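Local coordinates for PA14 domain-containing protein (PDB 6QDI) that probably senses plant-biomass polysaccharides outside the cell, its tandem calcium-binding PA14 domains forming the sugar-binding part of a membrane-bound RsgI-type anti-sigma factor, at residues D42-S46 and Y110-G115; I65-V71 and T114-K120. One frame throughout, in Å; residues are numbered along the deposited sequence. Where two conformers were deposited one is given.

Contact 1: residues D42-S46 and Y110-G115. With CA (calcium ion), chain G; CA (calcium ion), chain D.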
ATOM      1  N   ASP A  42      -7.893   5.047   7.189  1.00  8.46           N
ATOM      2  CA  ASP A  42      -7.362   4.360   8.347  1.00  8.45           C
ATOM      3  C   ASP A  42      -6.002   4.885   8.805  1.00  8.05           C
ATOM      4  O   ASP A  42      -5.400   4.302   9.705  1.00  8.86           O
ATOM      5  CB  ASP A  42      -7.268   2.856   8.123  1.00  8.04           C
ATOM      6  CG  ASP A  42      -6.266   2.472   7.039  1.00  7.34           C
ATOM      7  OD1 ASP A  42      -5.669   3.362   6.436  1.00  7.45           O
ATOM      8  OD2 ASP A  42      -6.060   1.265   6.794  1.00  8.20           O
ATOM      9  N   GLU A  43      -5.496   5.940   8.162  1.00  8.05           N
ATOM     10  CA  GLU A  43      -4.230   6.571   8.541  1.00  8.53           C
ATOM     11  C   GLU A  43      -2.984   5.816   8.120  1.00  8.08           C
ATOM     12  O   GLU A  43      -1.893   6.165   8.550  1.00  8.88           O
ATOM     13  CB  GLU A  43      -4.166   6.975  10.020  1.00  9.72           C
ATOM     14  CG  GLU A  43      -5.414   7.646  10.559  1.00 10.98           C
ATOM     15  CD  GLU A  43      -5.358   7.951  12.019  1.00 11.62           C
ATOM     16  OE1 GLU A  43      -4.255   7.928  12.630  1.00 10.07           O
ATOM     17  OE2 GLU A  43      -6.453   8.213  12.598  1.00 15.85           O
ATOM     18  N   SER A  44      -3.138   4.801   7.248  1.00  7.42           N
ATOM     19  CA  SER A  44      -1.980   4.054   6.721  1.00  6.64           C
ATOM     20  C   SER A  44      -2.027   4.044   5.202  1.00  7.59           C
ATOM     21  O   SER A  44      -2.862   3.350   4.613  1.00  9.04           O
ATOM     22  CB  SER A  44      -1.908   2.654   7.272  1.00  6.63           C
ATOM     23  OG  SER A  44      -3.069   1.912   7.048  1.00  6.53           O
ATOM     24  N   TYR A  45      -1.183   4.828   4.532  1.00  6.17           N
ATOM     25  CA  TYR A  45      -1.251   4.924   3.076  1.00  6.00           C
ATOM     26  C   TYR A  45       0.073   5.421   2.560  1.00  5.65           C
ATOM     27  O   TYR A  45       0.951   5.826   3.329  1.00  6.02           O
ATOM     28  CB  TYR A  45      -2.453   5.812   2.610  1.00  6.37           C
ATOM     29  CG  TYR A  45      -2.445   7.203   3.186  1.00  6.65           C
ATOM     30  CD1 TYR A  45      -1.687   8.199   2.601  1.00  6.72           C
ATOM     31  CD2 TYR A  45      -3.187   7.527   4.322  1.00  7.14           C
ATOM     32  CE1 TYR A  45      -1.660   9.506   3.136  1.00  7.18           C
ATOM     33  CE2 TYR A  45      -3.162   8.810   4.852  1.00  7.06           C
ATOM     34  CZ  TYR A  45      -2.390   9.778   4.259  1.00  7.57           C
ATOM     35  OH  TYR A  45      -2.319  11.059   4.771  1.00  8.57           O
ATOM     36  N   SER A  46       0.239   5.355   1.246  1.00  5.89           N
ATOM     37  CA  SER A  46       1.506   5.768   0.658  1.00  6.09           C
ATOM     38  C   SER A  46       1.245   6.207  -0.771  1.00  6.01           C
ATOM     39  O   SER A  46       0.180   5.910  -1.348  1.00  6.85           O
ATOM     40  CB  SER A  46       2.558   4.644   0.769  1.00  6.48           C
ATOM     41  OG  SER A  46       2.098   3.431   0.157  1.00  6.67           O
ATOM     42  N   TYR A 110       6.381   8.367  -0.716  1.00  5.86           N
ATOM     43  CA  TYR A 110       5.916   8.956   0.535  1.00  6.24           C
ATOM     44  C   TYR A 110       5.055   7.940   1.286  1.00  5.74           C
ATOM     45  O   TYR A 110       4.300   7.187   0.648  1.00  5.91           O
ATOM     46  CB  TYR A 110       5.054  10.205   0.175  1.00  6.78           C
ATOM     47  CG  TYR A 110       4.167  10.633   1.317  1.00  6.30           C
ATOM     48  CD1 TYR A 110       4.648  11.393   2.368  1.00  6.50           C
ATOM     49  CD2 TYR A 110       2.863  10.160   1.407  1.00  6.66           C
ATOM     50  CE1 TYR A 110       3.851  11.682   3.463  1.00  6.48           C
ATOM     51  CE2 TYR A 110       2.070  10.394   2.517  1.00  6.30           C
ATOM     52  CZ  TYR A 110       2.577  11.152   3.556  1.00  6.41           C
ATOM     53  OH  TYR A 110       1.779  11.389   4.642  1.00  6.94           O
ATOM     54  N   PHE A 111       5.083   7.981   2.623  1.00  5.64           N
ATOM     55  CA  PHE A 111       4.100   7.247   3.401  1.00  5.85           C
ATOM     56  C   PHE A 111       3.619   7.979   4.613  1.00  5.82           C
ATOM     57  O   PHE A 111       4.370   8.750   5.230  1.00  5.89           O
ATOM     58  CB  PHE A 111       4.577   5.814   3.778  1.00  6.29           C
ATOM     59  CG  PHE A 111       5.625   5.728   4.872  1.00  6.30           C
ATOM     60  CD1 PHE A 111       5.257   5.637   6.212  1.00  6.70           C
ATOM     61  CD2 PHE A 111       6.973   5.694   4.572  1.00  7.34           C
ATOM     62  CE1 PHE A 111       6.198   5.514   7.209  1.00  7.06           C
ATOM     63  CE2 PHE A 111       7.919   5.550   5.576  1.00  8.33           C
ATOM     64  CZ  PHE A 111       7.556   5.469   6.893  1.00  7.94           C
ATOM     65  N   ASN A 112       2.390   7.663   5.016  1.00  5.72           N
ATOM     66  CA  ASN A 112       1.832   8.019   6.316  1.00  6.06           C
ATOM     67  C   ASN A 112       1.629   6.757   7.112  1.00  6.32           C
ATOM     68  O   ASN A 112       0.958   5.833   6.646  1.00  6.92           O
ATOM     69  CB  ASN A 112       0.538   8.792   6.216  1.00  6.47           C
ATOM     70  CG  ASN A 112       0.138   9.375   7.555  1.00  6.32           C
ATOM     71  OD1 ASN A 112       1.000   9.549   8.403  1.00  7.03           O
ATOM     72  ND2 ASN A 112      -1.148   9.688   7.766  1.00  7.36           N
ATOM     73  N   ASN A 113       2.172   6.718   8.335  1.00  6.23           N
ATOM     74  CA  ASN A 113       2.015   5.594   9.252  1.00  6.57           C
ATOM     75  C   ASN A 113       1.394   6.118  10.559  1.00  6.51           C
ATOM     76  O   ASN A 113       2.099   6.265  11.558  1.00  7.52           O
ATOM     77  CB  ASN A 113       3.353   4.937   9.503  1.00  6.75           C
ATOM     78  CG  ASN A 113       3.259   3.707  10.383  1.00  7.81           C
ATOM     79  OD1 ASN A 113       2.214   3.190  10.684  1.00  7.76           O
ATOM     80  ND2 ASN A 113       4.391   3.225  10.764  1.00 12.02           N
ATOM     81  N   THR A 114       0.085   6.362  10.494  1.00  6.71           N
ATOM     82  CA  THR A 114      -0.789   6.919  11.555  1.00  7.80           C
ATOM     83  C   THR A 114      -0.636   8.423  11.709  1.00  8.08           C
ATOM     84  O   THR A 114       0.386   9.037  11.354  1.00  8.28           O
ATOM     85  CB  THR A 114      -0.653   6.252  12.936  1.00  8.34           C
ATOM     86  OG1 THR A 114       0.524   6.682  13.632  1.00  9.12           O
ATOM     87  CG2 THR A 114      -0.701   4.744  12.821  1.00  9.12           C
ATOM     88  N   GLY A 115      -1.674   9.023  12.265  1.00  9.08           N
ATOM     89  CA  GLY A 115      -1.666  10.438  12.576  1.00  8.82           C
ATOM     90  C   GLY A 115      -1.724  11.303  11.343  1.00  8.22           C
ATOM     91  O   GLY A 115      -2.189  10.903  10.275  1.00  8.51           O
TER
HETATM   92 CA    CA G 406      -4.478   1.689   4.958  1.00  7.31          CA
HETATM   93 CA    CA D 403       1.904  10.468  10.366  1.00  6.90          CA
HETATM   94  O   HOH W   1      -6.082  -0.005   4.107  1.00 11.37           O
HETATM   95  O   HOH W   2      -3.223  -0.410   5.232  1.00  8.63           O
HETATM   96  O   HOH W   3      -5.691   3.104   3.482  1.00  8.32           O
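Tyr45 lays its ring against the side chain of Asn112: Asn112 CB sits over one face, offset toward the rim, in a CH-pi contact 3.9 Å from the ring centroid. The ring and amide planes stand 72° apart. Placed between the backbone N and the carbonyl carbon (chi1 56°), CG of Tyr45 brings the ring across to its neighbour, where Tyr45 CE1 also reaches the edge of the Tyr110 ring. Asn112, with CG turned opposite its backbone N (chi1 -169°), points OD1 at one calcium ion at 2.4 Å, while ND2 gives an almost straight hydrogen bond to Gly115 O at 3.0 Å; both ends of the amide are thus held and its flip is fixed. Strands 44-53 and 104-113 are antiparallel neighbours in a sheet of the first PA14 domain, and Tyr45 and Asn112 form a hydrogen-bonded pair. Beyond the strand ends, Thr114 N bonds to Glu43 O at 2.8 Å, and the extended Glu43 side chain carries OE1 to Gly115 N, at 2.8 Å, on the anti side and tilted well out of the carboxylate plane. Its OE2 forms a salt bridge with Lys190. Asp42 grips the other calcium ion through both carboxylate oxygens, Ser44 through OG. Ser44 O binds that ion at 2.3 Å; Asp10 and three waters complete the site. An Asx turn joins Ser44 N to Asp42 OD1.

Contact 2: residues I65-V71 and T114-K120. With CA (calcium ion), chain D; EDO (1,2-ethanediol), chain C.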
ATOM      1  N   ILE A  65      12.094  19.100   1.489  1.00  8.59           N
ATOM      2  CA  ILE A  65      10.929  18.337   1.821  1.00  8.98           C
ATOM      3  C   ILE A  65      10.514  18.584   3.258  1.00  8.38           C
ATOM      4  O   ILE A  65      11.332  18.551   4.165  1.00 10.25           O
ATOM      5  CB  ILE A  65      11.159  16.858   1.520  1.00 10.78           C
ATOM      6  CG1 ILE A  65      11.169  16.672  -0.020  1.00 13.46           C
ATOM      7  CG2 ILE A  65      10.026  16.010   2.076  1.00 14.40           C
ATOM      8  CD1 ILE A  65      11.255  15.305  -0.622  1.00 18.56           C
ATOM      9  N   SER A  66       9.214  18.822   3.434  1.00  8.05           N
ATOM     10  CA  SER A  66       8.520  18.735   4.727  0.69  8.51           C
ATOM     11  C   SER A  66       7.686  17.468   4.668  1.00  7.38           C
ATOM     12  O   SER A  66       6.974  17.267   3.673  1.00  8.81           O
ATOM     13  CB  SER A  66       7.619  19.969   4.909  0.69  9.68           C
ATOM     14  OG  SER A  66       8.334  21.174   4.751  0.69 15.26           O
ATOM     15  N   ARG A  67       7.774  16.614   5.697  1.00  6.82           N
ATOM     16  CA  ARG A  67       7.187  15.286   5.589  1.00  7.03           C
ATOM     17  C   ARG A  67       6.636  14.802   6.925  1.00  6.74           C
ATOM     18  O   ARG A  67       7.259  14.956   7.986  1.00  7.16           O
ATOM     19  CB  ARG A  67       8.222  14.269   5.097  1.00  7.66           C
ATOM     20  CG  ARG A  67       9.395  14.061   6.065  1.00  8.15           C
ATOM     21  CD  ARG A  67      10.471  13.145   5.585  1.00  8.48           C
ATOM     22  NE  ARG A  67      11.488  12.937   6.593  1.00  9.20           N
ATOM     23  CZ  ARG A  67      11.477  12.007   7.525  1.00  8.89           C
ATOM     24  NH1 ARG A  67      12.512  11.906   8.346  1.00 11.43           N
ATOM     25  NH2 ARG A  67      10.457  11.149   7.625  1.00  9.24           N
ATOM     26  N   ASP A  68       5.536  14.067   6.809  1.00  6.36           N
ATOM     27  CA  ASP A  68       5.005  13.252   7.916  1.00  6.05           C
ATOM     28  C   ASP A  68       4.276  12.142   7.179  1.00  6.02           C
ATOM     29  O   ASP A  68       3.199  12.415   6.665  1.00  6.50           O
ATOM     30  CB  ASP A  68       4.122  14.085   8.810  1.00  6.76           C
ATOM     31  CG  ASP A  68       3.493  13.292   9.898  1.00  7.09           C
ATOM     32  OD1 ASP A  68       3.541  12.034   9.845  1.00  7.57           O
ATOM     33  OD2 ASP A  68       2.897  13.921  10.836  1.00  8.02           O
ATOM     34  N   ASN A  69       4.816  10.922   6.999  1.00  6.28           N
ATOM     35  CA  ASN A  69       6.039  10.411   7.578  1.00  6.03           C
ATOM     36  C   ASN A  69       7.187  10.309   6.564  1.00  6.40           C
ATOM     37  O   ASN A  69       7.865  11.314   6.335  1.00  8.83           O
ATOM     38  CB  ASN A  69       5.761   9.063   8.272  1.00  6.49           C
ATOM     39  CG  ASN A  69       4.893   9.249   9.493  1.00  7.04           C
ATOM     40  OD1 ASN A  69       3.674   9.042   9.445  1.00  6.86           O
ATOM     41  ND2 ASN A  69       5.500   9.768  10.558  1.00  8.87           N
ATOM     42  N   GLY A  70       7.431   9.159   5.971  1.00  6.60           N
ATOM     43  CA  GLY A  70       8.670   8.966   5.220  1.00  6.55           C
ATOM     44  C   GLY A  70       8.627   9.497   3.801  1.00  6.51           C
ATOM     45  O   GLY A  70       7.576   9.532   3.165  1.00  6.71           O
ATOM     46  N   VAL A  71       9.805   9.880   3.294  1.00  6.45           N
ATOM     47  CA  VAL A  71       9.984  10.289   1.903  0.50  6.12           C
ATOM     48  C   VAL A  71      11.287   9.769   1.348  1.00  6.93           C
ATOM     49  O   VAL A  71      12.314   9.738   2.060  1.00  8.17           O
ATOM     50  CB  VAL A  71       9.930  11.829   1.749  0.50  5.30           C
ATOM     51  CG1 VAL A  71      10.541  12.346   0.437  0.50  5.32           C
ATOM     52  CG2 VAL A  71       8.520  12.340   1.974  0.50  3.91           C
ATOM     53  N   THR A 114       0.085   6.362  10.494  1.00  6.71           N
ATOM     54  CA  THR A 114      -0.789   6.919  11.555  1.00  7.80           C
ATOM     55  C   THR A 114      -0.636   8.423  11.709  1.00  8.08           C
ATOM     56  O   THR A 114       0.386   9.037  11.354  1.00  8.28           O
ATOM     57  CB  THR A 114      -0.653   6.252  12.936  1.00  8.34           C
ATOM     58  OG1 THR A 114       0.524   6.682  13.632  1.00  9.12           O
ATOM     59  CG2 THR A 114      -0.701   4.744  12.821  1.00  9.12           C
ATOM     60  N   GLY A 115      -1.674   9.023  12.265  1.00  9.08           N
ATOM     61  CA  GLY A 115      -1.666  10.438  12.576  1.00  8.82           C
ATOM     62  C   GLY A 115      -1.724  11.303  11.343  1.00  8.22           C
ATOM     63  O   GLY A 115      -2.189  10.903  10.275  1.00  8.51           O
ATOM     64  N   ASN A 116      -1.267  12.528  11.519  1.00  8.06           N
ATOM     65  CA  ASN A 116      -1.229  13.497  10.451  1.00  7.61           C
ATOM     66  C   ASN A 116      -0.399  12.944   9.284  1.00  6.99           C
ATOM     67  O   ASN A 116       0.574  12.211   9.480  1.00  7.34           O
ATOM     68  CB  ASN A 116      -0.567  14.789  10.953  1.00  8.42           C
ATOM     69  CG  ASN A 116      -0.960  16.040  10.150  1.00  9.40           C
ATOM     70  OD1 ASN A 116      -1.647  15.983   9.122  1.00 10.65           O
ATOM     71  ND2 ASN A 116      -0.476  17.186  10.627  1.00 10.40           N
ATOM     72  N   GLY A 117      -0.756  13.375   8.080  1.00  7.29           N
ATOM     73  CA  GLY A 117      -0.004  13.102   6.876  1.00  7.34           C
ATOM     74  C   GLY A 117       0.160  14.388   6.084  1.00  6.64           C
ATOM     75  O   GLY A 117      -0.812  15.072   5.840  1.00  7.82           O
ATOM     76  N   PHE A 118       1.407  14.697   5.702  1.00  6.53           N
ATOM     77  CA  PHE A 118       1.674  15.842   4.855  1.00  6.90           C
ATOM     78  C   PHE A 118       2.980  15.616   4.095  1.00  6.88           C
ATOM     79  O   PHE A 118       3.871  14.917   4.577  1.00  7.04           O
ATOM     80  CB  PHE A 118       1.663  17.172   5.625  1.00  6.95           C
ATOM     81  CG  PHE A 118       2.568  17.252   6.821  1.00  7.12           C
ATOM     82  CD1 PHE A 118       3.938  17.446   6.672  1.00  7.58           C
ATOM     83  CD2 PHE A 118       2.029  17.259   8.097  1.00  7.64           C
ATOM     84  CE1 PHE A 118       4.768  17.583   7.786  1.00  8.06           C
ATOM     85  CE2 PHE A 118       2.852  17.432   9.210  1.00  7.96           C
ATOM     86  CZ  PHE A 118       4.203  17.575   9.058  1.00  8.32           C
ATOM     87  N   VAL A 119       3.100  16.282   2.948  1.00  7.07           N
ATOM     88  CA  VAL A 119       4.312  16.246   2.173  1.00  7.41           C
ATOM     89  C   VAL A 119       4.309  17.457   1.245  1.00  8.04           C
ATOM     90  O   VAL A 119       3.324  17.723   0.532  1.00  9.71           O
ATOM     91  CB  VAL A 119       4.494  14.919   1.427  1.00  7.94           C
ATOM     92  CG1 VAL A 119       3.368  14.560   0.487  1.00  9.04           C
ATOM     93  CG2 VAL A 119       5.819  14.890   0.688  1.00  8.77           C
ATOM     94  N   LYS A 120       5.402  18.189   1.250  1.00  7.72           N
ATOM     95  CA  LYS A 120       5.544  19.398   0.445  1.00  8.82           C
ATOM     96  C   LYS A 120       6.933  19.445  -0.153  1.00  8.98           C
ATOM     97  O   LYS A 120       7.916  19.336   0.592  1.00 10.79           O
ATOM     98  CB  LYS A 120       5.350  20.643   1.353  1.00 11.74           C
ATOM     99  CG  LYS A 120       5.348  21.992   0.705  1.00 16.34           C
ATOM    100  CD  LYS A 120       4.940  23.082   1.715  1.00 19.88           C
ATOM    101  CE  LYS A 120       5.366  24.499   1.393  1.00 21.46           C
ATOM    102  NZ  LYS A 120       4.603  25.420   2.257  1.00 21.80           N
TER
HETATM  103 CA    CA D 403       1.904  10.468  10.366  1.00  6.90          CA
HETATM  104  C1  EDO C 402       2.564  11.725  13.375  1.00 12.60           C
HETATM  105  O1  EDO C 402       1.687  12.037  12.271  1.00  8.86           O
HETATM  106  C2  EDO C 402       2.644  10.195  13.541  1.00 14.08           C
HETATM  107  O2  EDO C 402       3.177   9.718  12.336  1.00 10.62           O
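Asp68 sets its CB over the face of the Phe118 ring, above the centre, 3.5 Å from the centroid and 12° off the normal, a close CH-pi contact. From this CB the Asp68 side chain runs on to calcium. Its chi1 of 176° swings CG away from the backbone N, toward the metal and past Asn116 O; OD1 binds the calcium ion at 2.3 Å, and OD2 lies 2.7 Å from O1 of a 1,2-ethanediol, probably from the crystallisation liquor. On the Phe118 side, chi1 near 54° folds the ring back over the partner strand, and CE1 comes close to the carbonyl carbon of Arg67. Strands 59-68 and 117-125 are antiparallel partners in a sheet of the first PA14 domain; the hydrogen-bonded pairs Ser66-Lys120 and Asp68-Phe118 flank the non-hydrogen-bonded pair Arg67-Val119. Where the strands end, the chain supplies the metal site: Asn69, preceded by a cis peptide bond, offers OD1 at 2.5 Å, and the carbonyls of Thr114 and Asn116 come from the opposing loop, with Asn112 completing the protein ligands. The diol binds the same ion through both hydroxyl oxygens, and Asn69 ND2 donates to its O2 at 2.9 Å. Arg67 NH2 bonds to Asn69 O at 2.9 Å, with that oxygen near the guanidinium plane, while Glu92 and Asp85 form salt bridges to the same arginine. On the face that carries Arg67 and Val119, Val119 CG2 packs against Val71 CG2 of strand 71-75, which belongs to the other sheet, at 3.9 Å.

The centres of contact 1 and contact 2 lie 8 Å apart in the first PA14 domain, and each joins antiparallel strands of a different sheet: 44-53 with 104-113, and 59-68 with 117-125. Along the chain their segments alternate, 42-46, 65-71, 110-115, 114-120, and the turn holding Thr114 and Gly115 belongs to both and carries the chain from one sheet to the other. The contacts also touch: Tyr110 OH is 2.7 Å from Asp68 O, and Phe111 O is 2.8 Å from Asn69 N, where Asn69 and Gly70 form a classic beta bulge facing Phe111; both are probable hydrogen bonds. One calcium ion takes ligands from both contacts, joining the sheets; contact 1 alone touches the second ion.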